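Local coordinates for alpha-L-rhamnosidase (Aspergillus terreus, PDB 6GSZ), which probably hydrolyses terminal non-reducing alpha-L-rhamnose residues in alpha-L-rhamnosides, as a calcium-binding glycoside hydrolase, at residues Y599-S602 with D603-L607; E639-K642 with A643-S647. All coordinates share one frame; numbering follows the deposited sequence. Where two conformers were deposited one is given.

Interaction 1: residues Y599-S602 with D603-L607; sequences YLVS and DAYLL
The Tyr605 ring meets Val601 one turn earlier in the helix, and does so at its edge. Val601 O lies in the ring plane, 3.5 Å from Tyr605 CD1. The same ring carbon touches the valine side chain, with Val601 CG1 4.2 Å from Tyr605 CD1. A second flat group is the carboxylate of Asp603. Its CG is anti to the carbonyl carbon (chi1 -73°), which folds the group back along the helix beside Tyr599 O. Tyr599 O and Asp603 OD2 are 3.3 Å apart, and both are acceptors, so they do not bond. The carboxylate is held from outside instead: OD2 by Arg573 in a salt bridge and by Trp644 NE1, OD1 by Trp571 N. These donors probably favour its charged form. The backbone bonds are those of a regular alpha-helix. Asp603 N to Tyr599 O is 2.8 Å, and Leu606 N to Ser602 O is also 2.8 Å. Ser602 OG turns back to Lys598 O, and Tyr605 OH, at the far end of its ring, is bonded to Ala697 O and His700 NE2. The segment is the start of helix 598-619 and is largely buried. Tyr599, Leu600 and Leu607 pack on helix 623-644, while Val601, Ala604 and Tyr605 pack on helix 656-664.

Interaction 2: residues E639-K642 with A643-S647; sequences EFQK and AWITS. With NAG (2-acetamido-2-deoxy-beta-D-glucopyranose), chain G.
Trp644 sets CD1 of its indole over one face of the Phe640 ring, 3.6 Å above the plane and offset toward the rim. The closest pair is Phe640 CE2 to Trp644 CD1, at 3.7 Å. The phenyl ring and the five-membered ring are inclined at 54°, so this is an oblique aromatic pair. Ile645 comes in at the edge of the phenyl ring, with its CD1 4.0 Å from Phe640 CE1. CG of Phe640 is anti to the backbone N (chi1 -178°), which carries the ring toward the C-terminal end of the helix, where it meets Trp644 and Ile645. On the indole, Ala643 CB lies over one face. The backbone fixes these positions. Trp644 N donates to Phe640 O, and Ile645 N donates to Gln641 O at 3.0 Å. Trp644 N also makes a weak bond to Gln641 O. A water lies 2.7 Å from both Lys642 O and Ile645 O and can link the last turn to the departing chain, though it has too few protons for every acceptor in reach. Further out, Gln641 NE2 bonds Leu667 O. In one of its two conformers, Ser647 OG can donate to O7 of the NAG, 3.1 Å away, and Asn648 N also bonds this sugar. This is the C-terminal end of an alpha-helix: Ile645 leaves helical geometry, and the chain runs on to the N-glycosylation site at Asn648.

In the fold
Interactions 1 and 2 lie on successive helices, 598-619 and 623-644, of the six-hairpin glycosidase domain, with centres about 12 Å apart. Asp603 OD2 of interaction 1 and Trp644 NE1 of interaction 2 are 2.8 Å apart, a probable hydrogen bond. The indole packs on the start of the first helix, with Trp644 CZ2 3.4 Å from Leu600 N. Phe640 CE2 is 3.6 Å from Leu600 O. The same tryptophan joins the end of one helix to the first turns of the other. The side chain of Leu600 is about 6 Å from a NAG; that of Trp644 is about 4 Å from one other than the NAG beside Ser647. No residue of either contact lines the glucose pocket.

Interaction 1: residues Y599-S602 with D603-L607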
loop_
_atom_site.group_PDB
_atom_site.type_symbol
_atom_site.label_atom_id
_atom_site.label_comp_id
_atom_site.label_asym_id
_atom_site.label_seq_id
_atom_site.Cartn_x
_atom_site.Cartn_y
_atom_site.Cartn_z
ATOM N N TYR A 599 13.394 13.682 22.622
ATOM C CA TYR A 599 13.732 12.512 23.449
ATOM C C TYR A 599 12.539 12.087 24.312
ATOM O O TYR A 599 12.410 10.878 24.576
ATOM C CB TYR A 599 15.038 12.757 24.234
ATOM C CG TYR A 599 16.158 13.086 23.287
ATOM C CD1 TYR A 599 16.652 12.148 22.393
ATOM C CD2 TYR A 599 16.635 14.373 23.201
ATOM C CE1 TYR A 599 17.609 12.476 21.445
ATOM C CE2 TYR A 599 17.610 14.709 22.275
ATOM C CZ TYR A 599 18.076 13.766 21.384
ATOM O OH TYR A 599 18.997 14.128 20.442
ATOM N N LEU A 600 11.688 13.031 24.725
ATOM C CA LEU A 600 10.432 12.642 25.401
ATOM C C LEU A 600 9.625 11.785 24.416
ATOM O O LEU A 600 9.159 10.677 24.736
ATOM C CB LEU A 600 9.674 13.902 25.790
ATOM C CG LEU A 600 8.371 13.745 26.588
ATOM C CD1 LEU A 600 8.040 15.109 27.205
ATOM C CD2 LEU A 600 7.218 13.295 25.694
ATOM N N VAL A 601 9.532 12.277 23.165
ATOM C CA VAL A 601 8.811 11.550 22.116
ATOM C C VAL A 601 9.453 10.177 21.877
ATOM O O VAL A 601 8.771 9.139 21.819
ATOM C CB VAL A 601 8.722 12.359 20.804
ATOM C CG1 VAL A 601 8.180 11.550 19.642
ATOM C CG2 VAL A 601 7.860 13.596 20.981
ATOM N N SER A 602 10.777 10.179 21.703
ATOM C CA SER A 602 11.497 8.953 21.393
ATOM C C SER A 602 11.364 7.898 22.499
ATOM O O SER A 602 11.202 6.705 22.240
ATOM C CB SER A 602 12.952 9.284 21.091
ATOM O OG SER A 602 13.096 10.057 19.898
ATOM N N ASP A 603 11.523 8.354 23.743
ATOM C CA ASP A 603 11.429 7.438 24.869
ATOM C C ASP A 603 10.022 6.870 25.001
ATOM O O ASP A 603 9.884 5.656 25.333
ATOM C CB ASP A 603 11.816 8.154 26.158
ATOM C CG ASP A 603 13.304 8.435 26.303
ATOM O OD1 ASP A 603 14.116 7.849 25.519
ATOM O OD2 ASP A 603 13.665 9.240 27.215
ATOM N N ALA A 604 9.013 7.695 24.703
ATOM C CA ALA A 604 7.624 7.182 24.732
ATOM C C ALA A 604 7.480 6.036 23.724
ATOM O O ALA A 604 6.926 4.976 24.057
ATOM C CB ALA A 604 6.640 8.278 24.478
ATOM N N TYR A 605 8.004 6.255 22.497
ATOM C CA TYR A 605 7.926 5.226 21.485
ATOM C C TYR A 605 8.810 3.987 21.781
ATOM O O TYR A 605 8.458 2.862 21.378
ATOM C CB TYR A 605 8.206 5.795 20.093
ATOM C CG TYR A 605 6.978 6.334 19.420
ATOM C CD1 TYR A 605 6.539 7.633 19.647
ATOM C CD2 TYR A 605 6.225 5.532 18.581
ATOM C CE1 TYR A 605 5.418 8.145 19.015
ATOM C CE2 TYR A 605 5.087 6.030 17.957
ATOM C CZ TYR A 605 4.676 7.337 18.171
ATOM O OH TYR A 605 3.537 7.809 17.547
ATOM N N LEU A 606 9.923 4.180 22.513
ATOM C CA LEU A 606 10.727 3.043 22.982
ATOM C C LEU A 606 9.886 2.175 23.931
ATOM O O LEU A 606 9.901 0.953 23.807
ATOM C CB LEU A 606 12.012 3.552 23.650
ATOM C CG LEU A 606 12.722 2.562 24.575
ATOM C CD1 LEU A 606 13.184 1.336 23.824
ATOM C CD2 LEU A 606 13.874 3.223 25.311
ATOM N N LEU A 607 9.195 2.809 24.874
ATOM C CA LEU A 607 8.327 2.062 25.776
ATOM C C LEU A 607 7.236 1.332 24.971
ATOM O O LEU A 607 6.952 0.175 25.219
ATOM C CB LEU A 607 7.717 3.016 26.800
ATOM C CG LEU A 607 8.471 3.206 28.112
ATOM C CD1 LEU A 607 8.515 1.927 28.891
ATOM C CD2 LEU A 607 9.855 3.702 27.959
#

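Interaction 2: residues E639-K642 with A643-S647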
loop_
_atom_site.group_PDB
_atom_site.type_symbol
_atom_site.label_atom_id
_atom_site.label_comp_id
_atom_site.label_asym_id
_atom_site.label_seq_id
_atom_site.Cartn_x
_atom_site.Cartn_y
_atom_site.Cartn_z
ATOM N N GLU A 639 11.991 4.952 34.483
ATOM C CA GLU A 639 12.992 5.898 33.930
ATOM C C GLU A 639 12.310 7.002 33.097
ATOM O O GLU A 639 12.707 8.168 33.172
ATOM C CB GLU A 639 14.055 5.166 33.116
ATOM C CG GLU A 639 14.873 4.183 33.889
ATOM C CD GLU A 639 15.626 4.771 35.077
ATOM O OE1 GLU A 639 15.943 6.001 35.052
ATOM O OE2 GLU A 639 15.942 3.993 36.018
ATOM N N PHE A 640 11.268 6.659 32.336
ATOM C CA PHE A 640 10.475 7.634 31.588
ATOM C C PHE A 640 9.909 8.703 32.519
ATOM O O PHE A 640 9.989 9.919 32.251
ATOM C CB PHE A 640 9.390 6.981 30.731
ATOM C CG PHE A 640 8.601 7.977 29.929
ATOM C CD1 PHE A 640 7.516 8.633 30.482
ATOM C CD2 PHE A 640 8.944 8.278 28.614
ATOM C CE1 PHE A 640 6.810 9.574 29.766
ATOM C CE2 PHE A 640 8.238 9.233 27.914
ATOM C CZ PHE A 640 7.201 9.896 28.486
ATOM N N GLN A 641 9.309 8.235 33.619
ATOM C CA GLN A 641 8.717 9.122 34.628
ATOM C C GLN A 641 9.783 10.053 35.223
ATOM O O GLN A 641 9.574 11.279 35.298
ATOM C CB GLN A 641 8.018 8.285 35.698
ATOM C CG GLN A 641 6.786 7.571 35.157
ATOM C CD GLN A 641 6.284 6.471 36.060
ATOM O OE1 GLN A 641 6.874 6.186 37.102
ATOM N NE2 GLN A 641 5.225 5.816 35.611
ATOM N N LYS A 642 10.922 9.479 35.620
ATOM C CA LYS A 642 12.000 10.277 36.190
ATOM C C LYS A 642 12.456 11.372 35.223
ATOM O O LYS A 642 12.767 12.480 35.648
ATOM C CB LYS A 642 13.186 9.394 36.577
ATOM C CG LYS A 642 12.942 8.536 37.807
ATOM C CD LYS A 642 13.898 7.376 37.967
ATOM C CE LYS A 642 15.316 7.787 38.268
ATOM N NZ LYS A 642 16.149 6.576 38.501
ATOM N N ALA A 643 12.535 11.028 33.932
ATOM C CA ALA A 643 13.063 11.957 32.951
ATOM C C ALA A 643 12.061 13.058 32.555
ATOM O O ALA A 643 12.482 14.209 32.331
ATOM C CB ALA A 643 13.517 11.191 31.734
ATOM N N TRP A 644 10.764 12.724 32.435
ATOM C CA TRP A 644 9.817 13.535 31.681
ATOM C C TRP A 644 8.549 13.939 32.435
ATOM O O TRP A 644 7.791 14.760 31.923
ATOM C CB TRP A 644 9.422 12.819 30.377
ATOM C CG TRP A 644 10.605 12.499 29.515
ATOM C CD1 TRP A 644 11.019 11.253 29.156
ATOM C CD2 TRP A 644 11.559 13.422 28.933
ATOM N NE1 TRP A 644 12.123 11.326 28.360
ATOM C CE2 TRP A 644 12.504 12.635 28.239
ATOM C CE3 TRP A 644 11.732 14.815 28.953
ATOM C CZ2 TRP A 644 13.558 13.189 27.516
ATOM C CZ3 TRP A 644 12.779 15.363 28.239
ATOM C CH2 TRP A 644 13.701 14.558 27.574
ATOM N N ILE A 645 8.303 13.374 33.619
ATOM C CA ILE A 645 7.065 13.651 34.361
ATOM C C ILE A 645 7.450 14.172 35.746
ATOM O O ILE A 645 8.210 13.508 36.478
ATOM C CB ILE A 645 6.155 12.418 34.476
ATOM C CG1 ILE A 645 5.906 11.756 33.126
ATOM C CG2 ILE A 645 4.852 12.840 35.112
ATOM C CD1 ILE A 645 4.941 10.622 33.121
ATOM N N THR A 646 6.949 15.358 36.100
ATOM C CA THR A 646 7.235 15.902 37.438
ATOM C C THR A 646 6.519 15.057 38.492
ATOM O O THR A 646 5.599 14.317 38.171
ATOM C CB THR A 646 6.778 17.363 37.567
ATOM O OG1 THR A 646 5.352 17.433 37.512
ATOM C CG2 THR A 646 7.348 18.227 36.476
ATOM N N SER A 647 6.904 15.253 39.755
ATOM C CA SER A 647 6.342 14.475 40.848
ATOM C C SER A 647 4.811 14.591 40.882
ATOM O O SER A 647 4.143 13.589 41.152
ATOM C CB SER A 647 6.951 14.865 42.166
ATOM O OG SER A 647 6.651 16.214 42.465
HETATM C C1 NAG G . 3.236 20.898 39.741
HETATM C C2 NAG G . 4.715 20.778 39.216
HETATM C C3 NAG G . 5.063 21.969 38.260
HETATM C C4 NAG G . 3.928 22.373 37.328
HETATM C C5 NAG G . 2.636 22.540 38.121
HETATM C C6 NAG G . 1.429 22.793 37.234
HETATM C C7 NAG G . 6.129 19.388 40.764
HETATM C C8 NAG G . 7.258 19.321 41.764
HETATM N N2 NAG G . 5.723 20.617 40.305
HETATM O O3 NAG G . 6.103 21.700 37.322
HETATM O O4 NAG G . 4.285 23.548 36.560
HETATM O O5 NAG G . 2.340 21.306 38.754
HETATM O O6 NAG G . 0.297 23.045 38.077
HETATM O O7 NAG G . 5.651 18.349 40.396
HETATM O O HOH W 1 10.848 13.795 37.103
#